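Phospholipase C-beta (PLC-beta) (Sepia officinalis, PDB 3QR0) is a multidomain enzyme of the phospholipase C-beta family, combining PH, EF-hand-like, TIM-barrel and C2 domains and holding a calcium ion in its barrel. Local coordinates at residues 367-372 with 391-396; 414-419 with 512-517. All blocks are in the same frame, centred on the assembly; numbering follows the deposited sequence.

Contact 1 (367-372 with 391-396); sequences LELDCW and VLFKDV. With CA (calcium ion), chain B.
Leu369 and Cys371 both meet the ring of Phe393, and this is where the packing is closest. Leu369 CD2 lies 3.6 Å from Phe393 CE1, the two side chains crossing at about a right angle. Cys371 SG is 3.7 Å from Phe393 CD1; it stands 4.7 Å from the ring centroid and 63° off the normal, an oblique sulfur-aromatic contact. With CG of Phe393 trans to its own backbone N (chi1 176°), the ring extends from the first turn of helix 393-403 to the strand. One turn on, Val396 CG1 approaches Leu369 CD2 more loosely, at 4.1 Å. No hydrogen bond spans the segments. Helix 422-436 covers Phe393 through Leu428 and Cys432, while Tyr356 and Ile381 touch both Leu369 and Val396.

On the outer side the character changes: Leu392, at the N-cap position, and Lys394 are exposed and make no contact with 367-372. From the strand's other surface Glu368 and Asp370 reach the metal. Glu368 OE2 binds the calcium ion at 2.4 Å, Asp370 chelates it through both carboxylate oxygens, and two waters, Asn339 and Glu417 complete the seven ligand atoms. Strand 366-372 of the TIM barrel thus divides apolar packing from metal ligation: its seat against helix 393-403 rests on dispersion and shape, while Glu368 is shared between the calcium ion through OE2 and the salt bridge from OE1 to Arg570.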
# COMPACT_ATOMS: atom_id res chain seq x y z
N LEU A 367 -0.01 4.16 -15.96
CA LEU A 367 0.81 3.06 -16.44
C LEU A 367 1.55 3.49 -17.68
O LEU A 367 1.17 4.46 -18.35
CB LEU A 367 -0.06 1.86 -16.79
CG LEU A 367 -1.20 1.49 -15.84
CD1 LEU A 367 -2.05 0.39 -16.47
CD2 LEU A 367 -0.67 1.06 -14.49
N GLU A 368 2.61 2.75 -18.02
CA GLU A 368 3.37 3.01 -19.22
C GLU A 368 3.39 1.81 -20.15
O GLU A 368 3.55 0.67 -19.71
CB GLU A 368 4.79 3.41 -18.86
CG GLU A 368 5.63 3.86 -20.05
CD GLU A 368 6.93 4.50 -19.63
OE1 GLU A 368 7.22 4.51 -18.41
OE2 GLU A 368 7.68 4.97 -20.51
N LEU A 369 3.21 2.08 -21.44
CA LEU A 369 3.24 1.07 -22.49
C LEU A 369 4.22 1.56 -23.56
O LEU A 369 3.97 2.57 -24.22
CB LEU A 369 1.85 0.88 -23.10
CG LEU A 369 0.70 0.28 -22.26
CD1 LEU A 369 0.24 1.21 -21.14
CD2 LEU A 369 -0.49 -0.07 -23.15
N ASP A 370 5.35 0.86 -23.68
CA ASP A 370 6.35 1.14 -24.71
C ASP A 370 6.03 0.29 -25.93
O ASP A 370 6.31 -0.92 -25.93
CB ASP A 370 7.76 0.80 -24.22
CG ASP A 370 8.30 1.77 -23.19
OD1 ASP A 370 7.55 2.64 -22.70
OD2 ASP A 370 9.49 1.65 -22.84
N CYS A 371 5.49 0.92 -26.97
CA CYS A 371 4.98 0.19 -28.13
C CYS A 371 5.97 0.18 -29.29
O CYS A 371 6.48 1.22 -29.69
CB CYS A 371 3.65 0.80 -28.58
SG CYS A 371 2.45 0.94 -27.23
N TRP A 372 6.24 -1.02 -29.82
CA TRP A 372 7.15 -1.21 -30.95
C TRP A 372 6.51 -2.10 -32.02
O TRP A 372 5.57 -2.86 -31.73
CB TRP A 372 8.47 -1.84 -30.47
CG TRP A 372 9.21 -1.00 -29.46
CD1 TRP A 372 8.99 -0.95 -28.11
CD2 TRP A 372 10.28 -0.08 -29.72
NE1 TRP A 372 9.86 -0.07 -27.52
CE2 TRP A 372 10.66 0.49 -28.49
CE3 TRP A 372 10.95 0.32 -30.88
CZ2 TRP A 372 11.68 1.44 -28.38
CZ3 TRP A 372 11.97 1.27 -30.78
CH2 TRP A 372 12.32 1.81 -29.53
N VAL A 391 6.01 -8.68 -25.11
CA VAL A 391 4.63 -9.19 -24.99
C VAL A 391 3.75 -8.51 -26.05
O VAL A 391 4.12 -7.46 -26.58
CB VAL A 391 4.05 -8.96 -23.56
CG1 VAL A 391 4.84 -9.75 -22.51
CG2 VAL A 391 4.02 -7.49 -23.21
N LEU A 392 2.61 -9.11 -26.35
CA LEU A 392 1.68 -8.54 -27.34
C LEU A 392 0.97 -7.34 -26.74
O LEU A 392 0.49 -7.41 -25.61
CB LEU A 392 0.64 -9.56 -27.81
CG LEU A 392 1.03 -10.59 -28.88
CD1 LEU A 392 -0.16 -11.51 -29.15
CD2 LEU A 392 1.48 -9.91 -30.17
N PHE A 393 0.89 -6.25 -27.50
CA PHE A 393 0.15 -5.08 -27.06
C PHE A 393 -1.32 -5.43 -26.78
O PHE A 393 -1.89 -4.98 -25.78
CB PHE A 393 0.23 -3.97 -28.12
CG PHE A 393 -0.61 -2.77 -27.79
CD1 PHE A 393 -0.08 -1.73 -27.04
CD2 PHE A 393 -1.93 -2.68 -28.21
CE1 PHE A 393 -0.86 -0.62 -26.72
CE2 PHE A 393 -2.71 -1.58 -27.90
CZ PHE A 393 -2.17 -0.55 -27.15
N LYS A 394 -1.92 -6.22 -27.66
CA LYS A 394 -3.32 -6.65 -27.52
C LYS A 394 -3.57 -7.34 -26.17
O LYS A 394 -4.54 -7.02 -25.48
CB LYS A 394 -3.71 -7.58 -28.67
CG LYS A 394 -5.16 -8.05 -28.69
CD LYS A 394 -5.41 -8.88 -29.95
CE LYS A 394 -6.80 -9.49 -29.98
NZ LYS A 394 -7.10 -10.04 -31.33
N ASP A 395 -2.68 -8.26 -25.79
CA ASP A 395 -2.80 -8.93 -24.49
C ASP A 395 -2.76 -7.94 -23.33
O ASP A 395 -3.53 -8.06 -22.38
CB ASP A 395 -1.70 -9.99 -24.30
CG ASP A 395 -1.87 -11.20 -25.21
OD1 ASP A 395 -2.96 -11.38 -25.79
OD2 ASP A 395 -0.92 -12.00 -25.32
N VAL A 396 -1.86 -6.96 -23.40
CA VAL A 396 -1.74 -5.96 -22.33
C VAL A 396 -3.04 -5.15 -22.16
O VAL A 396 -3.54 -4.99 -21.04
CB VAL A 396 -0.53 -5.02 -22.56
CG1 VAL A 396 -0.59 -3.82 -21.62
CG2 VAL A 396 0.78 -5.77 -22.37
CA CA B . 9.49 3.78 -21.48
O HOH W 1 11.91 3.44 -21.73
O HOH W 2 10.77 5.19 -19.97

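Contact 2 (414-419 with 512-517). With CA (calcium ion), chain B.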
# COMPACT_ATOMS: atom_id res chain seq x y z
N LEU A 414 -2.94 6.09 -19.37
CA LEU A 414 -1.97 5.22 -20.02
C LEU A 414 -0.96 6.08 -20.77
O LEU A 414 -1.30 6.79 -21.70
CB LEU A 414 -2.65 4.26 -20.99
CG LEU A 414 -3.77 3.39 -20.40
CD1 LEU A 414 -4.32 2.46 -21.46
CD2 LEU A 414 -3.27 2.60 -19.20
N SER A 415 0.29 6.00 -20.33
CA SER A 415 1.39 6.73 -20.95
C SER A 415 1.97 5.87 -22.07
O SER A 415 2.64 4.86 -21.81
CB SER A 415 2.46 7.07 -19.90
OG SER A 415 3.57 7.74 -20.49
N PHE A 416 1.68 6.25 -23.31
CA PHE A 416 2.21 5.58 -24.49
C PHE A 416 3.56 6.19 -24.88
O PHE A 416 3.67 7.39 -25.10
CB PHE A 416 1.24 5.71 -25.67
CG PHE A 416 0.10 4.73 -25.65
CD1 PHE A 416 -0.08 3.83 -26.69
CD2 PHE A 416 -0.79 4.70 -24.59
CE1 PHE A 416 -1.14 2.92 -26.67
CE2 PHE A 416 -1.85 3.80 -24.56
CZ PHE A 416 -2.03 2.91 -25.60
N GLU A 417 4.57 5.34 -24.96
CA GLU A 417 5.81 5.70 -25.63
C GLU A 417 5.75 4.98 -26.96
O GLU A 417 5.97 3.77 -27.04
CB GLU A 417 7.02 5.28 -24.81
CG GLU A 417 8.32 5.89 -25.26
CD GLU A 417 9.52 5.23 -24.60
OE1 GLU A 417 9.59 5.23 -23.36
OE2 GLU A 417 10.39 4.72 -25.34
N ASN A 418 5.40 5.72 -28.01
CA ASN A 418 4.98 5.15 -29.28
C ASN A 418 6.11 5.11 -30.30
O ASN A 418 6.60 6.15 -30.73
CB ASN A 418 3.81 5.99 -29.80
CG ASN A 418 2.97 5.27 -30.81
OD1 ASN A 418 3.43 4.33 -31.48
ND2 ASN A 418 1.73 5.72 -30.97
N HIS A 419 6.52 3.91 -30.70
CA HIS A 419 7.55 3.76 -31.73
C HIS A 419 7.04 3.03 -32.97
O HIS A 419 7.83 2.63 -33.82
CB HIS A 419 8.77 3.03 -31.16
CG HIS A 419 9.36 3.70 -29.96
ND1 HIS A 419 10.30 4.69 -30.06
CD2 HIS A 419 9.11 3.54 -28.64
CE1 HIS A 419 10.62 5.11 -28.85
NE2 HIS A 419 9.91 4.43 -27.97
N GLU A 512 -3.13 9.43 -37.15
CA GLU A 512 -4.38 10.12 -36.84
C GLU A 512 -5.28 9.31 -35.90
O GLU A 512 -5.96 9.88 -35.05
CB GLU A 512 -5.13 10.51 -38.12
CG GLU A 512 -6.36 11.39 -37.87
CD GLU A 512 -6.67 12.33 -39.03
OE1 GLU A 512 -6.46 11.95 -40.20
OE2 GLU A 512 -7.13 13.46 -38.76
N GLU A 513 -5.27 7.98 -36.03
CA GLU A 513 -6.10 7.12 -35.16
C GLU A 513 -5.66 7.15 -33.70
O GLU A 513 -6.49 7.04 -32.80
CB GLU A 513 -6.11 5.66 -35.65
CG GLU A 513 -6.89 5.42 -36.93
CD GLU A 513 -6.07 5.64 -38.19
OE1 GLU A 513 -6.56 5.26 -39.28
OE2 GLU A 513 -4.94 6.19 -38.11
N MET A 514 -4.35 7.27 -33.46
CA MET A 514 -3.84 7.39 -32.09
C MET A 514 -4.03 8.81 -31.58
O MET A 514 -4.50 9.01 -30.46
CB MET A 514 -2.36 7.00 -32.00
CG MET A 514 -2.11 5.50 -31.87
SD MET A 514 -3.00 4.72 -30.50
CE MET A 514 -2.31 5.61 -29.10
N SER A 515 -3.67 9.79 -32.40
CA SER A 515 -3.90 11.20 -32.08
C SER A 515 -5.35 11.44 -31.63
O SER A 515 -5.58 12.14 -30.65
CB SER A 515 -3.57 12.07 -33.29
OG SER A 515 -3.58 13.44 -32.96
N ALA A 516 -6.30 10.83 -32.34
CA ALA A 516 -7.74 11.00 -32.07
C ALA A 516 -8.18 10.60 -30.66
O ALA A 516 -9.17 11.11 -30.16
CB ALA A 516 -8.57 10.21 -33.10
N LEU A 517 -7.44 9.70 -30.03
CA LEU A 517 -7.78 9.24 -28.68
C LEU A 517 -7.25 10.16 -27.57
O LEU A 517 -7.61 9.99 -26.40
CB LEU A 517 -7.25 7.82 -28.45
CG LEU A 517 -7.67 6.77 -29.49
CD1 LEU A 517 -7.02 5.45 -29.17
CD2 LEU A 517 -9.19 6.64 -29.57
CA CA B . 9.49 3.78 -21.48
O HOH W 1 11.91 3.44 -21.73
O HOH W 2 10.77 5.19 -19.97
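The ring of Phe416 takes the methyl group of Met514 off-centre: Met514 CE is 3.7 Å from Phe416 CD1 and 4.1 Å from the ring centroid, 29° off the normal, a CH-pi contact. At the ring's edge, in its plane, lies Leu414 O. The other flat group, His419, has the carboxylate carbon of Glu417 at its edge, and the ring of Trp372 stacks with it. His419 NE2 donates to the anti lone pair of Glu417 OE2 at 2.7 Å and 167°, nearly in the imidazole plane; Glu417 OE1 binds the calcium ion at 2.4 Å, so the two oxygens of one carboxylate have separate tasks.

In the fold, strand 412-418 belongs to the X half of the TIM barrel, and helix 512-515 is reached through the connection between the X and Y halves. That connection also approaches the metal site, since Thr503 OG1 is hydrogen-bonded to Glu417 OE2.

Met514 gets its methyl to the ring by folding at chi2 (-54°) and again at chi3. This leaves its SD farther off, 5.4 Å from the Phe416 centroid, a Met-aromatic contact at an oblique angle. Nearer the backbone, Met514 CG packs against Asn418 ND2 at 4.0 Å. The Asn418 amide is held by hydrogen bonds at both ends, ND2 to Asn470 OD1 and OD1 from Cys420 N.

In the fold
Both contacts are buried, contact 1 wholly apolar and contact 2 mostly so, with the Asn418 amide beside Met514; no hydrogen bond crosses either, and their strands 366-372 and 412-418 are parallel neighbours in one sheet. Leu367 O to Ser415 N at 2.7 Å and Leu369 N to Ser415 O at 2.9 Å are probable hydrogen bonds between them. Their cores are continuous: Phe393 CE1 packs on Phe416 CE1 at 3.6 Å. Contact 1 is local, with 18 residues intervening, and buries 150 Å²; contact 2 spans 92 residues, joins the X and Y regions of the chain and buries 114 Å². Each adds carboxylates to the same calcium ion, two residues from contact 1 and one from contact 2.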